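Local structure of periplasmic binding protein (Veillonella parvula, 4LJS) at residues Pro44-Met50 with Met106-Val112; Thr57-Glu63 with Leu161-Arg167; Tyr155-Arg159 with Ala171-Ile175. The protein probably captures a metal chelate, such as an iron siderophore or a cobalamin-type compound, outside the membrane and delivers it to an ABC importer. One frame throughout, in Å; residues are numbered along the deposited sequence.

After strands 19-29 and 34-40, the chain runs into strand 47-50, an inner strand of the parallel sheet, and contact 1 closes the first loop when 106-112, leading into strand 110-113, returns beside it, with 55 residues between the two segments. Helix 52-60 follows directly after strand 47-50; its end, 57-63, waits for 161-167 to close the long loop of contact 2, which crosses that of contact 1. Contact 3 joins helices 151-164 and 168-188 across their short turn, its segments alternating with those of contact 2. F165 packs on V47 and L110, while L61 lies against A171, so the sheet, helix 52-60 and the helical hairpin are packed on one another in turn.

Contact 1: Pro44-Met50 with Met106-Val112; sequences PERVVAM and MKPDLLV
The guanidinium of R46 presents its NE and NH1 edge to the carbonyls of M106 and K107, both near its plane. M106 O, close to that plane, is held side-on by two nitrogens: NH1 of R46 at 2.7 Å and NE of R46 at 3.0 Å. A longer, weak bond runs from NE to K107 O. Because helix 100-106 ends here and K107 turns to positive phi, the cation would probably be stabilised by the carbonyl end of the helix; E9 takes NH2.

D109 supplies the second flat group. Its CG stands between its own backbone N and carbonyl carbon (chi1 59°), which brings the carboxylate up to the backbone of E45 and R46. OD2 uses its syn lone pair for E45 N, 2.7 Å away and nearly straight at 177°, whereas R46 N reaches OD1 at 2.9 Å from above the carboxylate plane. D109 N returns a bond to R46 O, so the two backbones are fixed before the strands begin.

Beyond this point 47-50 and 110-112 run parallel, their axes 8° apart. V48 bonds through N to L110 O and through O to V112 N, and selenomethionine M50 N continues to V112 O. V48 CG2 meets P108 CB at 3.6 Å and M106 SE at 4.0 Å, while P44 CG rests on L110 CD2 at 3.7 Å.

Strand 47-50 pairs on its other edge with strand 67-71. V103 of helix 100-106 covers V48 and L111, and helix 151-164 covers L110 and V112 through I164 and Y157.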
loop_
_atom_site.group_PDB
_atom_site.type_symbol
_atom_site.label_atom_id
_atom_site.label_comp_id
_atom_site.label_asym_id
_atom_site.label_seq_id
_atom_site.Cartn_x
_atom_site.Cartn_y
_atom_site.Cartn_z
ATOM N N PRO A 44 -7.795 -20.967 -0.650
ATOM C CA PRO A 44 -8.871 -20.544 0.257
ATOM C C PRO A 44 -10.157 -20.260 -0.511
ATOM O O PRO A 44 -10.100 -19.771 -1.640
ATOM C CB PRO A 44 -8.331 -19.240 0.863
ATOM C CG PRO A 44 -6.852 -19.366 0.778
ATOM C CD PRO A 44 -6.571 -20.166 -0.481
ATOM N N GLU A 45 -11.302 -20.569 0.084
ATOM C CA GLU A 45 -12.572 -20.338 -0.590
ATOM C C GLU A 45 -13.346 -19.172 0.007
ATOM O O GLU A 45 -14.212 -18.598 -0.645
ATOM C CB GLU A 45 -13.424 -21.613 -0.591
ATOM C CG GLU A 45 -13.055 -22.541 -1.735
ATOM C CD GLU A 45 -13.594 -23.947 -1.573
ATOM O OE1 GLU A 45 -14.699 -24.113 -1.011
ATOM O OE2 GLU A 45 -12.902 -24.891 -2.012
ATOM N N ARG A 46 -13.024 -18.824 1.245
ATOM C CA ARG A 46 -13.778 -17.819 1.982
ATOM C C ARG A 46 -12.823 -16.903 2.733
ATOM O O ARG A 46 -12.402 -17.203 3.852
ATOM C CB ARG A 46 -14.744 -18.494 2.961
ATOM C CG ARG A 46 -15.833 -19.317 2.284
ATOM C CD ARG A 46 -16.807 -19.909 3.295
ATOM N NE ARG A 46 -17.500 -18.861 4.038
ATOM C CZ ARG A 46 -18.566 -18.201 3.592
ATOM N NH1 ARG A 46 -19.120 -17.259 4.342
ATOM N NH2 ARG A 46 -19.074 -18.473 2.397
ATOM N N VAL A 47 -12.487 -15.783 2.112
ATOM C CA VAL A 47 -11.457 -14.901 2.639
ATOM C C VAL A 47 -12.067 -13.678 3.319
ATOM O O VAL A 47 -12.984 -13.047 2.790
ATOM C CB VAL A 47 -10.514 -14.448 1.511
ATOM C CG1 VAL A 47 -9.392 -13.556 2.056
ATOM C CG2 VAL A 47 -9.956 -15.661 0.781
ATOM N N VAL A 48 -11.578 -13.377 4.514
ATOM C CA VAL A 48 -11.864 -12.110 5.165
ATOM C C VAL A 48 -10.615 -11.254 4.989
ATOM O O VAL A 48 -9.511 -11.640 5.392
ATOM C CB VAL A 48 -12.227 -12.295 6.649
ATOM C CG1 VAL A 48 -12.285 -10.953 7.367
ATOM C CG2 VAL A 48 -13.572 -13.032 6.779
ATOM N N ALA A 49 -10.787 -10.114 4.331
ATOM C CA ALA A 49 -9.656 -9.275 3.952
ATOM C C ALA A 49 -9.799 -7.892 4.579
ATOM O O ALA A 49 -10.777 -7.175 4.326
ATOM C CB ALA A 49 -9.554 -9.180 2.432
HETATM N N MSE A 50 -8.828 -7.530 5.411
HETATM C CA MSE A 50 -8.861 -6.242 6.097
HETATM C C MSE A 50 -7.900 -5.252 5.448
HETATM O O MSE A 50 -6.732 -5.565 5.231
HETATM C CB MSE A 50 -8.524 -6.420 7.585
HETATM C CG MSE A 50 -9.000 -5.291 8.492
HETATM SE SE MSE A 50 -10.902 -5.380 8.969
HETATM C CE MSE A 50 -11.122 -7.222 8.535
HETATM N N MSE A 106 -19.048 -15.612 9.540
HETATM C CA MSE A 106 -18.672 -15.707 8.135
HETATM C C MSE A 106 -17.902 -16.982 7.822
HETATM O O MSE A 106 -17.835 -17.395 6.664
HETATM C CB MSE A 106 -17.802 -14.512 7.752
HETATM C CG MSE A 106 -18.531 -13.201 7.735
HETATM SE SE MSE A 106 -17.298 -11.730 7.436
HETATM C CE MSE A 106 -18.502 -10.296 7.999
ATOM N N LYS A 107 -17.288 -17.564 8.852
ATOM C CA LYS A 107 -16.496 -18.788 8.720
ATOM C C LYS A 107 -15.427 -18.684 7.637
ATOM O O LYS A 107 -15.487 -19.389 6.625
ATOM C CB LYS A 107 -17.405 -20.002 8.461
ATOM C CG LYS A 107 -18.313 -20.333 9.628
ATOM C CD LYS A 107 -19.094 -21.620 9.403
ATOM C CE LYS A 107 -18.178 -22.832 9.361
ATOM N NZ LYS A 107 -18.955 -24.086 9.578
ATOM N N PRO A 108 -14.448 -17.798 7.838
ATOM C CA PRO A 108 -13.396 -17.674 6.829
ATOM C C PRO A 108 -12.468 -18.884 6.879
ATOM O O PRO A 108 -12.394 -19.562 7.909
ATOM C CB PRO A 108 -12.633 -16.436 7.291
ATOM C CG PRO A 108 -12.775 -16.472 8.791
ATOM C CD PRO A 108 -14.182 -16.957 9.023
ATOM N N ASP A 109 -11.776 -19.158 5.780
ATOM C CA ASP A 109 -10.713 -20.145 5.815
ATOM C C ASP A 109 -9.351 -19.455 5.647
ATOM O O ASP A 109 -8.305 -20.065 5.833
ATOM C CB ASP A 109 -10.948 -21.299 4.807
ATOM C CG ASP A 109 -11.060 -20.831 3.361
ATOM O OD1 ASP A 109 -10.864 -19.626 3.085
ATOM O OD2 ASP A 109 -11.334 -21.689 2.492
ATOM N N LEU A 110 -9.383 -18.171 5.312
ATOM C CA LEU A 110 -8.184 -17.339 5.327
ATOM C C LEU A 110 -8.555 -15.930 5.757
ATOM O O LEU A 110 -9.531 -15.354 5.259
ATOM C CB LEU A 110 -7.500 -17.309 3.952
ATOM C CG LEU A 110 -6.381 -16.268 3.769
ATOM C CD1 LEU A 110 -5.167 -16.517 4.678
ATOM C CD2 LEU A 110 -5.941 -16.165 2.312
ATOM N N LEU A 111 -7.792 -15.389 6.700
ATOM C CA LEU A 111 -7.925 -13.981 7.065
ATOM C C LEU A 111 -6.628 -13.264 6.714
ATOM O O LEU A 111 -5.539 -13.720 7.077
ATOM C CB LEU A 111 -8.262 -13.800 8.553
ATOM C CG LEU A 111 -9.515 -14.527 9.062
ATOM C CD1 LEU A 111 -9.159 -15.917 9.545
ATOM C CD2 LEU A 111 -10.220 -13.732 10.156
ATOM N N VAL A 112 -6.747 -12.158 5.987
ATOM C CA VAL A 112 -5.582 -11.381 5.583
ATOM C C VAL A 112 -5.681 -9.982 6.178
ATOM O O VAL A 112 -6.679 -9.280 5.995
ATOM C CB VAL A 112 -5.482 -11.282 4.053
ATOM C CG1 VAL A 112 -4.224 -10.506 3.649
ATOM C CG2 VAL A 112 -5.502 -12.674 3.418
#

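Contact 2: Thr57-Glu63 with Leu161-Arg167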
loop_
_atom_site.group_PDB
_atom_site.type_symbol
_atom_site.label_atom_id
_atom_site.label_comp_id
_atom_site.label_asym_id
_atom_site.label_seq_id
_atom_site.Cartn_x
_atom_site.Cartn_y
_atom_site.Cartn_z
ATOM N N THR A 57 -5.133 -6.438 -3.675
ATOM C CA THR A 57 -4.110 -7.381 -4.138
ATOM C C THR A 57 -4.747 -8.708 -4.554
ATOM O O THR A 57 -4.413 -9.266 -5.598
ATOM C CB THR A 57 -3.000 -7.629 -3.085
ATOM O OG1 THR A 57 -2.387 -6.379 -2.721
ATOM C CG2 THR A 57 -1.928 -8.579 -3.636
ATOM N N ILE A 58 -5.677 -9.204 -3.742
ATOM C CA ILE A 58 -6.361 -10.437 -4.074
ATOM C C ILE A 58 -7.208 -10.248 -5.333
ATOM O O ILE A 58 -7.256 -11.123 -6.199
ATOM C CB ILE A 58 -7.208 -10.951 -2.906
ATOM C CG1 ILE A 58 -6.294 -11.425 -1.770
ATOM C CG2 ILE A 58 -8.113 -12.080 -3.379
ATOM C CD1 ILE A 58 -7.011 -11.576 -0.411
ATOM N N ILE A 59 -7.844 -9.087 -5.453
ATOM C CA ILE A 59 -8.567 -8.769 -6.674
ATOM C C ILE A 59 -7.631 -8.747 -7.889
ATOM O O ILE A 59 -7.950 -9.312 -8.941
ATOM C CB ILE A 59 -9.331 -7.445 -6.551
ATOM C CG1 ILE A 59 -10.479 -7.600 -5.535
ATOM C CG2 ILE A 59 -9.857 -7.016 -7.904
ATOM C CD1 ILE A 59 -11.276 -6.322 -5.284
ATOM N N ALA A 60 -6.463 -8.129 -7.730
ATOM C CA ALA A 60 -5.506 -8.003 -8.829
ATOM C C ALA A 60 -4.989 -9.360 -9.298
ATOM O O ALA A 60 -4.569 -9.507 -10.439
ATOM C CB ALA A 60 -4.326 -7.105 -8.427
ATOM N N LEU A 61 -5.005 -10.339 -8.402
ATOM C CA LEU A 61 -4.528 -11.682 -8.728
ATOM C C LEU A 61 -5.613 -12.503 -9.428
ATOM O O LEU A 61 -5.349 -13.592 -9.923
ATOM C CB LEU A 61 -4.057 -12.402 -7.462
ATOM C CG LEU A 61 -2.735 -11.927 -6.852
ATOM C CD1 LEU A 61 -2.537 -12.572 -5.486
ATOM C CD2 LEU A 61 -1.547 -12.237 -7.777
ATOM N N GLY A 62 -6.835 -11.975 -9.448
ATOM C CA GLY A 62 -7.931 -12.598 -10.169
ATOM C C GLY A 62 -8.887 -13.367 -9.281
ATOM O O GLY A 62 -9.780 -14.050 -9.770
ATOM N N GLU A 63 -8.713 -13.252 -7.970
ATOM C CA GLU A 63 -9.467 -14.091 -7.053
ATOM C C GLU A 63 -10.448 -13.326 -6.168
ATOM O O GLU A 63 -10.759 -13.754 -5.056
ATOM C CB GLU A 63 -8.521 -14.964 -6.218
ATOM C CG GLU A 63 -7.788 -16.043 -7.030
ATOM C CD GLU A 63 -8.729 -17.040 -7.714
ATOM O OE1 GLU A 63 -8.269 -17.764 -8.629
ATOM O OE2 GLU A 63 -9.919 -17.115 -7.336
ATOM N N LEU A 161 0.760 -13.997 -1.508
ATOM C CA LEU A 161 -0.646 -14.135 -1.843
ATOM C C LEU A 161 -0.785 -14.912 -3.154
ATOM O O LEU A 161 -1.657 -15.762 -3.282
ATOM C CB LEU A 161 -1.332 -12.770 -1.895
ATOM C CG LEU A 161 -1.509 -12.139 -0.503
ATOM C CD1 LEU A 161 -2.058 -10.721 -0.585
ATOM C CD2 LEU A 161 -2.412 -13.007 0.379
ATOM N N GLY A 162 0.103 -14.642 -4.107
ATOM C CA GLY A 162 0.154 -15.415 -5.335
ATOM C C GLY A 162 0.283 -16.914 -5.103
ATOM O O GLY A 162 -0.414 -17.706 -5.737
ATOM N N ARG A 163 1.167 -17.313 -4.191
ATOM C CA ARG A 163 1.320 -18.731 -3.869
ATOM C C ARG A 163 0.067 -19.300 -3.191
ATOM O O ARG A 163 -0.365 -20.414 -3.495
ATOM C CB ARG A 163 2.543 -18.975 -2.979
ATOM C CG ARG A 163 3.878 -18.647 -3.613
ATOM C CD ARG A 163 5.025 -19.000 -2.668
ATOM N NE ARG A 163 5.125 -20.443 -2.448
ATOM C CZ ARG A 163 5.679 -21.005 -1.377
ATOM N NH1 ARG A 163 6.180 -20.246 -0.409
ATOM N NH2 ARG A 163 5.725 -22.329 -1.268
ATOM N N ILE A 164 -0.506 -18.538 -2.270
ATOM C CA ILE A 164 -1.699 -18.976 -1.555
ATOM C C ILE A 164 -2.871 -19.224 -2.515
ATOM O O ILE A 164 -3.593 -20.209 -2.375
ATOM C CB ILE A 164 -2.090 -17.971 -0.440
ATOM C CG1 ILE A 164 -1.039 -17.978 0.674
ATOM C CG2 ILE A 164 -3.469 -18.293 0.137
ATOM C CD1 ILE A 164 -1.313 -16.975 1.792
ATOM N N PHE A 165 -3.027 -18.360 -3.516
ATOM C CA PHE A 165 -4.164 -18.453 -4.432
ATOM C C PHE A 165 -3.882 -19.147 -5.749
ATOM O O PHE A 165 -4.685 -19.053 -6.679
ATOM C CB PHE A 165 -4.743 -17.066 -4.694
ATOM C CG PHE A 165 -5.460 -16.500 -3.515
ATOM C CD1 PHE A 165 -6.781 -16.807 -3.293
ATOM C CD2 PHE A 165 -4.796 -15.704 -2.601
ATOM C CE1 PHE A 165 -7.444 -16.305 -2.193
ATOM C CE2 PHE A 165 -5.451 -15.200 -1.503
ATOM C CZ PHE A 165 -6.776 -15.504 -1.293
ATOM N N ASN A 166 -2.753 -19.849 -5.816
ATOM C CA ASN A 166 -2.266 -20.435 -7.063
ATOM C C ASN A 166 -2.283 -19.450 -8.240
ATOM O O ASN A 166 -2.726 -19.785 -9.342
ATOM C CB ASN A 166 -3.046 -21.705 -7.421
ATOM C CG ASN A 166 -2.316 -22.556 -8.443
ATOM O OD1 ASN A 166 -1.089 -22.641 -8.424
ATOM N ND2 ASN A 166 -3.064 -23.171 -9.351
ATOM N N ARG A 167 -1.819 -18.229 -7.992
ATOM C CA ARG A 167 -1.760 -17.202 -9.029
ATOM C C ARG A 167 -0.330 -16.698 -9.136
ATOM O O ARG A 167 -0.071 -15.497 -9.080
ATOM C CB ARG A 167 -2.715 -16.042 -8.712
ATOM C CG ARG A 167 -4.198 -16.404 -8.787
ATOM C CD ARG A 167 -4.656 -16.678 -10.213
ATOM N NE ARG A 167 -6.099 -16.887 -10.278
ATOM C CZ ARG A 167 -6.825 -16.749 -11.383
ATOM N NH1 ARG A 167 -6.235 -16.397 -12.517
ATOM N NH2 ARG A 167 -8.138 -16.956 -11.354
#
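L61 pushes CD1 against the last turns of helix 151-164, 3.6 Å from G162 N and 3.8 Å from L161 CB. Its other methyl, CD2, lies near the backbone and CB of R167, and the two side chains run antiparallel alongside each other. One turn earlier, T57 CG2 meets L161 CD1 at 3.7 Å, one side chain lying across the other.

F165 fills the adjoining space between I58 and E63. One face of its ring carries I58 CG2, displaced toward the rim, while E63 CB approaches CD1 of the ring obliquely at 3.9 Å. The E63 carboxylate is turned almost parallel to this ring, their planes 11° apart.

The polar end is a side-on salt bridge. R167 NE and NH2 lie 2.9 Å and 2.8 Å from the same oxygen, E63 OE1, which sits in the guanidinium plane; seen from the carboxylate, both nitrogens come from one face. A bend in each side chain at chi2 (-60° in E63, -69° in R167) brings the groups together. L61 O lies over one guanidinium face. Each charge has a second partner: E63 OE2 pairs with R66, and R167 NH1 with E170. A methionine in place of R167 would probably leave E63 OE1 without its paired donors and E170 without this cation.

Both segments leave their helices by Schellman motifs, with positive phi at G62 and N166, and R167 is then the N-cap position of helix 168-188. The contact thus joins two helix C-termini, packed through I58 and F165 onto V47, on one side of the parallel sheet of the N-terminal alpha/beta lobe, as in periplasmic binding proteins.

Contact 3: Tyr155-Arg159 with Ala171-Ile175; sequences YKYIR and AERLI
A helical hairpin brings Y155-R159 and A171-I175 together as facing turns of helices 151-164 and 168-188; the axes of the two short segments come within 9.5 Å and their directions differ by 159°. I175 is the wedge. Its CD1 comes within 3.4 Å of Y155 O and also lies over one face of the R159 guanidinium, offset toward the rim; CG2, anti to the backbone N of I175, sits over a face of the Y155 ring. I175 CG1 packs against I158 CG2 at 4.0 Å, and one turn earlier A171 CB fits against I158 O at 3.8 Å.

The second helix of this hairpin is the long one that runs on toward the C-terminal lobe, as the linking helix does in binding proteins of the metal-chelate class. At the partly exposed side of the interface, R159 NE donates to E172 OE1 at 2.8 Å; NH2 adds a weak bond to the same oxygen. Carboxylate and guanidinium are nearly coplanar, 18° apart. A bend at chi3 (-79°) swings the guanidinium of R159 across to the acid.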
loop_
_atom_site.group_PDB
_atom_site.type_symbol
_atom_site.label_atom_id
_atom_site.label_comp_id
_atom_site.label_asym_id
_atom_site.label_seq_id
_atom_site.Cartn_x
_atom_site.Cartn_y
_atom_site.Cartn_z
ATOM N N TYR A 155 6.692 -6.548 -2.568
ATOM C CA TYR A 155 6.876 -7.594 -3.574
ATOM C C TYR A 155 6.617 -8.984 -2.990
ATOM O O TYR A 155 5.905 -9.788 -3.587
ATOM C CB TYR A 155 8.283 -7.539 -4.175
ATOM C CG TYR A 155 8.548 -6.300 -5.001
ATOM C CD1 TYR A 155 7.507 -5.628 -5.622
ATOM C CD2 TYR A 155 9.841 -5.806 -5.166
ATOM C CE1 TYR A 155 7.740 -4.496 -6.382
ATOM C CE2 TYR A 155 10.083 -4.666 -5.923
ATOM C CZ TYR A 155 9.022 -4.014 -6.528
ATOM O OH TYR A 155 9.229 -2.880 -7.288
ATOM N N LYS A 156 7.204 -9.260 -1.826
ATOM C CA LYS A 156 7.055 -10.563 -1.192
ATOM C C LYS A 156 5.593 -10.784 -0.820
ATOM O O LYS A 156 5.069 -11.892 -0.941
ATOM C CB LYS A 156 7.932 -10.669 0.060
ATOM C CG LYS A 156 7.531 -11.836 0.980
ATOM C CD LYS A 156 8.485 -12.015 2.167
ATOM C CE LYS A 156 7.979 -13.080 3.151
ATOM N NZ LYS A 156 6.778 -12.637 3.933
ATOM N N TYR A 157 4.947 -9.712 -0.370
ATOM C CA TYR A 157 3.545 -9.745 0.015
ATOM C C TYR A 157 2.722 -10.236 -1.165
ATOM O O TYR A 157 1.928 -11.168 -1.047
ATOM C CB TYR A 157 3.106 -8.340 0.419
ATOM C CG TYR A 157 1.648 -8.182 0.804
ATOM C CD1 TYR A 157 1.215 -8.482 2.093
ATOM C CD2 TYR A 157 0.712 -7.696 -0.107
ATOM C CE1 TYR A 157 -0.104 -8.314 2.463
ATOM C CE2 TYR A 157 -0.620 -7.525 0.253
ATOM C CZ TYR A 157 -1.023 -7.841 1.542
ATOM O OH TYR A 157 -2.339 -7.680 1.925
ATOM N N ILE A 158 2.948 -9.619 -2.317
ATOM C CA ILE A 158 2.236 -9.989 -3.536
ATOM C C ILE A 158 2.553 -11.434 -3.922
ATOM O O ILE A 158 1.667 -12.203 -4.293
ATOM C CB ILE A 158 2.595 -9.017 -4.676
ATOM C CG1 ILE A 158 2.069 -7.619 -4.334
ATOM C CG2 ILE A 158 2.024 -9.491 -5.997
ATOM C CD1 ILE A 158 2.490 -6.539 -5.285
ATOM N N ARG A 159 3.823 -11.802 -3.790
ATOM C CA ARG A 159 4.278 -13.134 -4.141
ATOM C C ARG A 159 3.662 -14.201 -3.222
ATOM O O ARG A 159 3.264 -15.274 -3.685
ATOM C CB ARG A 159 5.806 -13.164 -4.079
ATOM C CG ARG A 159 6.443 -14.423 -4.595
ATOM C CD ARG A 159 7.963 -14.258 -4.673
ATOM N NE ARG A 159 8.389 -13.510 -5.857
ATOM C CZ ARG A 159 9.082 -12.374 -5.827
ATOM N NH1 ARG A 159 9.429 -11.833 -4.668
ATOM N NH2 ARG A 159 9.438 -11.781 -6.963
ATOM N N ALA A 171 1.117 -12.993 -10.185
ATOM C CA ALA A 171 1.926 -12.273 -9.206
ATOM C C ALA A 171 3.260 -11.823 -9.799
ATOM O O ALA A 171 3.674 -10.676 -9.622
ATOM C CB ALA A 171 2.146 -13.131 -7.962
ATOM N N GLU A 172 3.922 -12.723 -10.518
ATOM C CA GLU A 172 5.218 -12.415 -11.103
ATOM C C GLU A 172 5.133 -11.346 -12.183
ATOM O O GLU A 172 6.022 -10.506 -12.295
ATOM C CB GLU A 172 5.886 -13.677 -11.660
ATOM C CG GLU A 172 6.520 -14.547 -10.581
ATOM C CD GLU A 172 7.515 -13.782 -9.707
ATOM O OE1 GLU A 172 7.468 -13.950 -8.465
ATOM O OE2 GLU A 172 8.342 -13.018 -10.266
ATOM N N ARG A 173 4.075 -11.385 -12.984
ATOM C CA ARG A 173 3.885 -10.372 -14.015
ATOM C C ARG A 173 3.707 -8.997 -13.373
ATOM O O ARG A 173 4.314 -8.019 -13.808
ATOM C CB ARG A 173 2.682 -10.707 -14.894
ATOM C CG ARG A 173 2.370 -9.652 -15.944
ATOM C CD ARG A 173 1.056 -9.952 -16.638
ATOM N NE ARG A 173 0.032 -10.345 -15.675
ATOM C CZ ARG A 173 -0.751 -9.495 -15.017
ATOM N NH1 ARG A 173 -0.639 -8.186 -15.218
ATOM N NH2 ARG A 173 -1.651 -9.956 -14.156
ATOM N N LEU A 174 2.881 -8.929 -12.331
ATOM C CA LEU A 174 2.639 -7.665 -11.633
ATOM C C LEU A 174 3.911 -7.108 -10.995
ATOM O O LEU A 174 4.206 -5.923 -11.104
ATOM C CB LEU A 174 1.547 -7.836 -10.574
ATOM C CG LEU A 174 0.165 -8.148 -11.144
ATOM C CD1 LEU A 174 -0.779 -8.562 -10.033
ATOM C CD2 LEU A 174 -0.385 -6.955 -11.926
ATOM N N ILE A 175 4.660 -7.977 -10.331
ATOM C CA ILE A 175 5.919 -7.601 -9.704
ATOM C C ILE A 175 6.936 -7.129 -10.748
ATOM O O ILE A 175 7.589 -6.097 -10.574
ATOM C CB ILE A 175 6.486 -8.791 -8.913
ATOM C CG1 ILE A 175 5.674 -8.994 -7.627
ATOM C CG2 ILE A 175 7.968 -8.607 -8.620
ATOM C CD1 ILE A 175 5.908 -10.332 -6.974
#